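Local coordinates for uncharacterized protein (Bacillus thuringiensis serovar kurstaki, PDB 4XE7) that probably polymerises into actin-like filaments of the bacterial cytoskeleton that help segregate plasmid DNA, as in other ParM proteins, at residues A[235-246]-A[351-362]. Sequence-based numbering, arbitrary orientation.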
ATOM      1  N   ASN A 235      14.306  -5.460  -3.825  1.00 24.46           N
ATOM      2  CA  ASN A 235      13.794  -6.713  -3.323  1.00 17.36           C
ATOM      3  C   ASN A 235      12.592  -6.464  -2.417  1.00 17.20           C
ATOM      4  O   ASN A 235      12.718  -5.881  -1.341  1.00 19.95           O
ATOM      5  CB  ASN A 235      14.905  -7.464  -2.596  1.00 19.74           C
ATOM      6  CG  ASN A 235      16.129  -7.660  -3.466  1.00 20.21           C
ATOM      7  OD1 ASN A 235      16.230  -8.643  -4.204  1.00 16.04           O
ATOM      8  ND2 ASN A 235      17.071  -6.709  -3.395  1.00 19.68           N
ATOM      9  N   ASP A 236      11.422  -6.889  -2.885  1.00 18.72           N
ATOM     10  CA  ASP A 236      10.171  -6.706  -2.164  1.00 21.10           C
ATOM     11  C   ASP A 236       9.888  -7.946  -1.305  1.00 31.27           C
ATOM     12  O   ASP A 236       9.513  -9.001  -1.841  1.00 19.54           O
ATOM     13  CB  ASP A 236       9.026  -6.455  -3.162  1.00 24.07           C
ATOM     14  CG  ASP A 236       7.744  -5.955  -2.493  1.00 34.52           C
ATOM     15  OD1 ASP A 236       6.819  -5.555  -3.231  1.00 45.18           O
ATOM     16  OD2 ASP A 236       7.654  -5.953  -1.242  1.00 31.00           O
ATOM     17  N   LEU A 237      10.066  -7.814   0.011  1.00 20.12           N
ATOM     18  CA  LEU A 237       9.923  -8.953   0.936  1.00 24.05           C
ATOM     19  C   LEU A 237       8.502  -9.034   1.507  1.00 21.32           C
ATOM     20  O   LEU A 237       8.109  -8.203   2.337  1.00 19.25           O
ATOM     21  CB  LEU A 237      10.943  -8.842   2.083  1.00 18.75           C
ATOM     22  CG  LEU A 237      12.337  -8.445   1.612  1.00 24.17           C
ATOM     23  CD1 LEU A 237      13.331  -8.423   2.763  1.00 22.08           C
ATOM     24  CD2 LEU A 237      12.784  -9.412   0.517  1.00 25.70           C
ATOM     25  N   GLY A 238       7.733 -10.024   1.060  1.00 20.96           N
ATOM     26  CA  GLY A 238       6.331 -10.126   1.434  1.00 25.45           C
ATOM     27  C   GLY A 238       6.003 -11.281   2.373  1.00 26.90           C
ATOM     28  O   GLY A 238       6.899 -11.958   2.872  1.00 23.98           O
ATOM     29  N   ALA A 239       4.713 -11.530   2.582  1.00 21.21           N
ATOM     30  CA  ALA A 239       4.275 -12.543   3.543  1.00 22.17           C
ATOM     31  C   ALA A 239       4.493 -13.961   3.009  1.00 22.96           C
ATOM     32  O   ALA A 239       4.913 -14.855   3.754  1.00 24.46           O
ATOM     33  CB  ALA A 239       2.799 -12.328   3.907  1.00 26.22           C
ATOM     34  N   GLY A 240       4.222 -14.157   1.724  1.00 24.30           N
ATOM     35  CA  GLY A 240       4.304 -15.481   1.119  1.00 27.58           C
ATOM     36  C   GLY A 240       5.368 -15.590   0.044  1.00 27.26           C
ATOM     37  O   GLY A 240       5.743 -16.677  -0.367  1.00 23.29           O
ATOM     38  N   THR A 241       5.868 -14.449  -0.419  1.00 27.13           N
ATOM     39  CA  THR A 241       6.831 -14.432  -1.508  1.00 27.66           C
ATOM     40  C   THR A 241       7.826 -13.304  -1.332  1.00 20.11           C
ATOM     41  O   THR A 241       7.565 -12.332  -0.619  1.00 18.63           O
ATOM     42  CB  THR A 241       6.162 -14.222  -2.902  1.00 25.81           C
ATOM     43  OG1 THR A 241       5.460 -12.972  -2.898  1.00 28.11           O
ATOM     44  CG2 THR A 241       5.200 -15.350  -3.254  1.00 24.98           C
ATOM     45  N   SER A 242       8.945 -13.424  -2.037  1.00 23.16           N
ATOM     46  CA  SER A 242       9.887 -12.327  -2.185  1.00 24.90           C
ATOM     47  C   SER A 242      10.070 -12.043  -3.669  1.00 16.62           C
ATOM     48  O   SER A 242      10.225 -12.973  -4.472  1.00 24.53           O
ATOM     49  CB  SER A 242      11.232 -12.661  -1.527  1.00 33.41           C
ATOM     50  OG  SER A 242      11.100 -12.758  -0.119  1.00 27.41           O
ATOM     51  N   ASP A 243      10.039 -10.763  -4.038  1.00 14.78           N
ATOM     52  CA  ASP A 243      10.231 -10.365  -5.436  1.00 22.74           C
ATOM     53  C   ASP A 243      11.598  -9.682  -5.648  1.00 18.11           C
ATOM     54  O   ASP A 243      11.854  -8.601  -5.106  1.00 23.70           O
ATOM     55  CB  ASP A 243       9.080  -9.444  -5.857  1.00 31.71           C
ATOM     56  CG  ASP A 243       9.113  -9.092  -7.332  1.00 36.03           C
ATOM     57  OD1 ASP A 243       8.702  -9.939  -8.156  1.00 35.31           O
ATOM     58  OD2 ASP A 243       9.534  -7.959  -7.659  1.00 40.15           O
ATOM     59  N   ASN A 244      12.488 -10.323  -6.392  1.00 14.13           N
ATOM     60  CA  ASN A 244      13.810  -9.733  -6.615  1.00 22.34           C
ATOM     61  C   ASN A 244      13.865  -9.073  -7.987  1.00 21.32           C
ATOM     62  O   ASN A 244      14.050  -9.745  -8.989  1.00 23.12           O
ATOM     63  CB  ASN A 244      14.905 -10.788  -6.483  1.00 17.61           C
ATOM     64  CG  ASN A 244      14.766 -11.606  -5.213  1.00 31.74           C
ATOM     65  OD1 ASN A 244      14.284 -12.744  -5.231  1.00 23.83           O
ATOM     66  ND2 ASN A 244      15.155 -11.012  -4.094  1.00 23.75           N
ATOM     67  N   ALA A 245      13.670  -7.757  -8.015  1.00 18.07           N
ATOM     68  CA  ALA A 245      13.631  -7.005  -9.266  1.00 24.60           C
ATOM     69  C   ALA A 245      14.958  -6.306  -9.520  1.00 21.05           C
ATOM     70  O   ALA A 245      15.557  -5.749  -8.600  1.00 23.87           O
ATOM     71  CB  ALA A 245      12.484  -5.974  -9.241  1.00 18.51           C
ATOM     72  N   PHE A 246      15.421  -6.338 -10.768  1.00 16.71           N
ATOM     73  CA  PHE A 246      16.645  -5.627 -11.122  1.00 20.19           C
ATOM     74  C   PHE A 246      16.381  -4.627 -12.233  1.00 23.48           C
ATOM     75  O   PHE A 246      15.858  -4.973 -13.295  1.00 28.48           O
ATOM     76  CB  PHE A 246      17.735  -6.606 -11.518  1.00 18.78           C
ATOM     77  CG  PHE A 246      19.025  -5.954 -11.931  1.00 23.51           C
ATOM     78  CD1 PHE A 246      19.621  -4.988 -11.136  1.00 22.14           C
ATOM     79  CD2 PHE A 246      19.660  -6.341 -13.100  1.00 25.18           C
ATOM     80  CE1 PHE A 246      20.814  -4.412 -11.507  1.00 29.04           C
ATOM     81  CE2 PHE A 246      20.862  -5.766 -13.483  1.00 28.58           C
ATOM     82  CZ  PHE A 246      21.437  -4.798 -12.677  1.00 30.17           C
ATOM     83  N   GLN A 351      16.975 -14.596   4.352  1.00 20.18           N
ATOM     84  CA  GLN A 351      16.936 -13.494   3.407  1.00 21.11           C
ATOM     85  C   GLN A 351      18.338 -13.011   3.043  1.00 21.81           C
ATOM     86  O   GLN A 351      18.590 -12.641   1.895  1.00 17.85           O
ATOM     87  CB  GLN A 351      16.109 -12.338   3.969  1.00 15.34           C
ATOM     88  CG  GLN A 351      14.571 -12.574   3.818  1.00 17.91           C
ATOM     89  CD  GLN A 351      14.101 -12.468   2.349  1.00 22.54           C
ATOM     90  OE1 GLN A 351      14.895 -12.213   1.448  1.00 18.14           O
ATOM     91  NE2 GLN A 351      12.814 -12.666   2.120  1.00 24.81           N
ATOM     92  N   LYS A 352      19.241 -13.000   4.022  1.00 19.96           N
ATOM     93  CA  LYS A 352      20.615 -12.561   3.747  1.00 22.01           C
ATOM     94  C   LYS A 352      21.240 -13.368   2.612  1.00 19.99           C
ATOM     95  O   LYS A 352      21.781 -12.813   1.660  1.00 20.31           O
ATOM     96  CB  LYS A 352      21.489 -12.683   4.998  1.00 19.77           C
ATOM     97  CG  LYS A 352      22.915 -12.166   4.753  1.00 31.89           C
ATOM     98  CD  LYS A 352      23.962 -12.923   5.556  1.00 34.95           C
ATOM     99  CE  LYS A 352      25.353 -12.302   5.390  1.00 37.47           C
ATOM    100  NZ  LYS A 352      25.751 -11.402   6.503  1.00 30.68           N
ATOM    101  N   ALA A 353      21.158 -14.689   2.724  1.00 20.30           N
ATOM    102  CA  ALA A 353      21.699 -15.576   1.708  1.00 27.40           C
ATOM    103  C   ALA A 353      21.072 -15.289   0.336  1.00 26.69           C
ATOM    104  O   ALA A 353      21.760 -15.273  -0.676  1.00 24.20           O
ATOM    105  CB  ALA A 353      21.475 -17.035   2.105  1.00 25.64           C
ATOM    106  N   SER A 354      19.765 -15.049   0.317  1.00 17.64           N
ATOM    107  CA  SER A 354      19.053 -14.751  -0.926  1.00 20.34           C
ATOM    108  C   SER A 354      19.469 -13.406  -1.548  1.00 16.51           C
ATOM    109  O   SER A 354      19.732 -13.301  -2.763  1.00 14.88           O
ATOM    110  CB  SER A 354      17.539 -14.752  -0.651  1.00 19.49           C
ATOM    111  OG  SER A 354      16.827 -14.175  -1.731  1.00 33.66           O
ATOM    112  N   LEU A 355      19.500 -12.377  -0.700  1.00 20.24           N
ATOM    113  CA  LEU A 355      19.821 -11.016  -1.120  1.00 20.79           C
ATOM    114  C   LEU A 355      21.270 -10.863  -1.565  1.00 23.02           C
ATOM    115  O   LEU A 355      21.574 -10.105  -2.501  1.00 16.34           O
ATOM    116  CB  LEU A 355      19.542 -10.032   0.019  1.00 17.18           C
ATOM    117  CG  LEU A 355      18.080  -9.956   0.451  1.00 21.46           C
ATOM    118  CD1 LEU A 355      17.949  -9.202   1.746  1.00 13.74           C
ATOM    119  CD2 LEU A 355      17.274  -9.276  -0.635  1.00 19.48           C
ATOM    120  N   MET A 356      22.174 -11.553  -0.878  1.00 17.40           N
ATOM    121  CA  MET A 356      23.594 -11.476  -1.265  1.00 20.18           C
ATOM    122  C   MET A 356      23.796 -12.174  -2.609  1.00 22.89           C
ATOM    123  O   MET A 356      24.460 -11.649  -3.493  1.00 17.13           O
ATOM    124  CB  MET A 356      24.502 -12.075  -0.178  1.00 15.47           C
ATOM    125  CG  MET A 356      24.547 -11.216   1.105  1.00 23.64           C
ATOM    126  SD  MET A 356      25.341  -9.569   0.935  1.00 18.04           S
ATOM    127  CE  MET A 356      27.072 -10.013   1.062  1.00 49.49           C
ATOM    128  N   LYS A 357      23.163 -13.328  -2.788  1.00 27.78           N
ATOM    129  CA  LYS A 357      23.246 -14.025  -4.065  1.00 36.38           C
ATOM    130  C   LYS A 357      22.684 -13.167  -5.232  1.00 16.26           C
ATOM    131  O   LYS A 357      23.267 -13.119  -6.316  1.00 20.68           O
ATOM    132  CB  LYS A 357      22.523 -15.369  -3.951  1.00 31.31           C
ATOM    133  CG  LYS A 357      22.365 -16.133  -5.236  1.00 41.61           C
ATOM    134  CD  LYS A 357      21.749 -17.509  -4.988  1.00 43.11           C
ATOM    135  CE  LYS A 357      22.594 -18.337  -4.035  1.00 35.45           C
ATOM    136  NZ  LYS A 357      23.677 -19.055  -4.767  1.00 42.38           N
ATOM    137  N   PHE A 358      21.568 -12.485  -5.003  1.00 19.67           N
ATOM    138  CA  PHE A 358      20.972 -11.666  -6.041  1.00 15.51           C
ATOM    139  C   PHE A 358      21.873 -10.483  -6.355  1.00 19.68           C
ATOM    140  O   PHE A 358      21.930 -10.034  -7.485  1.00 19.02           O
ATOM    141  CB  PHE A 358      19.585 -11.154  -5.642  1.00 15.11           C
ATOM    142  CG  PHE A 358      18.805 -10.568  -6.793  1.00 17.74           C
ATOM    143  CD1 PHE A 358      18.481 -11.354  -7.889  1.00 20.15           C
ATOM    144  CD2 PHE A 358      18.385  -9.239  -6.782  1.00 16.04           C
ATOM    145  CE1 PHE A 358      17.747 -10.836  -8.948  1.00 16.82           C
ATOM    146  CE2 PHE A 358      17.638  -8.716  -7.843  1.00 20.82           C
ATOM    147  CZ  PHE A 358      17.328  -9.518  -8.929  1.00 15.16           C
ATOM    148  N   TRP A 359      22.529  -9.957  -5.325  1.00 18.94           N
ATOM    149  CA  TRP A 359      23.446  -8.853  -5.507  1.00 19.57           C
ATOM    150  C   TRP A 359      24.587  -9.260  -6.446  1.00 19.60           C
ATOM    151  O   TRP A 359      24.939  -8.501  -7.344  1.00 17.81           O
ATOM    152  CB  TRP A 359      23.987  -8.398  -4.157  1.00 16.29           C
ATOM    153  CG  TRP A 359      24.467  -6.986  -4.085  1.00 22.90           C
ATOM    154  CD1 TRP A 359      24.688  -6.117  -5.121  1.00 18.45           C
ATOM    155  CD2 TRP A 359      24.764  -6.269  -2.890  1.00 20.96           C
ATOM    156  NE1 TRP A 359      25.127  -4.905  -4.635  1.00 25.43           N
ATOM    157  CE2 TRP A 359      25.183  -4.974  -3.261  1.00 20.48           C
ATOM    158  CE3 TRP A 359      24.723  -6.602  -1.529  1.00 22.37           C
ATOM    159  CZ2 TRP A 359      25.545  -4.002  -2.326  1.00 26.36           C
ATOM    160  CZ3 TRP A 359      25.105  -5.642  -0.593  1.00 28.07           C
ATOM    161  CH2 TRP A 359      25.502  -4.356  -0.999  1.00 28.46           C
ATOM    162  N   PHE A 360      25.143 -10.461  -6.261  1.00 16.49           N
ATOM    163  CA  PHE A 360      26.242 -10.900  -7.104  1.00 17.00           C
ATOM    164  C   PHE A 360      25.743 -11.278  -8.497  1.00 23.20           C
ATOM    165  O   PHE A 360      26.435 -11.056  -9.479  1.00 25.87           O
ATOM    166  CB  PHE A 360      26.989 -12.084  -6.495  1.00 17.19           C
ATOM    167  CG  PHE A 360      27.763 -11.736  -5.270  1.00 18.89           C
ATOM    168  CD1 PHE A 360      28.847 -10.878  -5.349  1.00 22.42           C
ATOM    169  CD2 PHE A 360      27.380 -12.236  -4.028  1.00 17.36           C
ATOM    170  CE1 PHE A 360      29.550 -10.539  -4.216  1.00 29.66           C
ATOM    171  CE2 PHE A 360      28.066 -11.910  -2.900  1.00 19.61           C
ATOM    172  CZ  PHE A 360      29.166 -11.058  -2.988  1.00 17.89           C
ATOM    173  N   LYS A 361      24.549 -11.847  -8.588  1.00 19.62           N
ATOM    174  CA  LYS A 361      24.029 -12.210  -9.913  1.00 22.92           C
ATOM    175  C   LYS A 361      23.770 -10.986 -10.793  1.00 24.20           C
ATOM    176  O   LYS A 361      24.005 -11.017 -12.003  1.00 26.88           O
ATOM    177  CB  LYS A 361      22.765 -13.051  -9.768  1.00 25.42           C
ATOM    178  CG  LYS A 361      23.086 -14.493  -9.383  1.00 32.46           C
ATOM    179  CD  LYS A 361      21.865 -15.392  -9.493  1.00 36.49           C
ATOM    180  CE  LYS A 361      22.238 -16.848  -9.265  1.00 40.39           C
ATOM    181  NZ  LYS A 361      21.037 -17.718  -9.426  1.00 41.51           N
ATOM    182  N   THR A 362      23.326  -9.897 -10.181  1.00 22.02           N
ATOM    183  CA  THR A 362      23.033  -8.674 -10.922  1.00 27.45           C
ATOM    184  C   THR A 362      24.205  -7.683 -10.969  1.00 31.95           C
ATOM    185  O   THR A 362      24.287  -6.846 -11.867  1.00 19.73           O
ATOM    186  CB  THR A 362      21.832  -7.931 -10.308  1.00 20.86           C
ATOM    187  OG1 THR A 362      22.167  -7.534  -8.973  1.00 17.95           O
ATOM    188  CG2 THR A 362      20.579  -8.828 -10.292  1.00 23.31           C
TER
HETATM  189  O   HOH W   1      14.822 -12.626  -1.377  1.00 26.22           O
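F358 and N244 meet because F358 holds CG anti to its backbone N (chi1 -167°), which swings the ring from the helix onto the sheet, while the strand backbone points N244 CB at the ring and the N244 amide stands to one side, toward N235 and a bound water. The setting is a helix-on-sheet layer of the actin-like fold: 351-362, the C-terminal part of helix 337-362, lies over the hairpin of strands 235-237 and 242-246, nearly parallel to the second strand (20° between axes) and antiparallel to the first. N244 CB sits 3.5 Å from the F358 centroid and almost on the ring normal, a CH-pi contact over the face. T362 CG2 covers the opposite face toward its rim, and A245 O lies at the edge in the ring plane, so the ring is bounded on three sides. A second CH-pi contact places T362 CB 3.6 Å from the F246 centroid. L355 CD2 packs 3.5 Å from N235 CG, and N235 OD1 accepts a nearly straight hydrogen bond from N244 ND2 (2.6 Å, 177°). N235 ND2 bonds in turn to I368 O of the neighbouring strand 366-370, so both ends of this buried amide are satisfied. Toward the turn of the hairpin, Q351 bends at chi2 and directs NE2 to S242 OG at 2.8 Å, with OG in the amide plane; S242 OG also bonds to L262 O. L237 CD2 packs against the same amide. Between these groups one water donates to Q351 OE1, accepts from N244 ND2, and lies 2.6 Å from S354 OG.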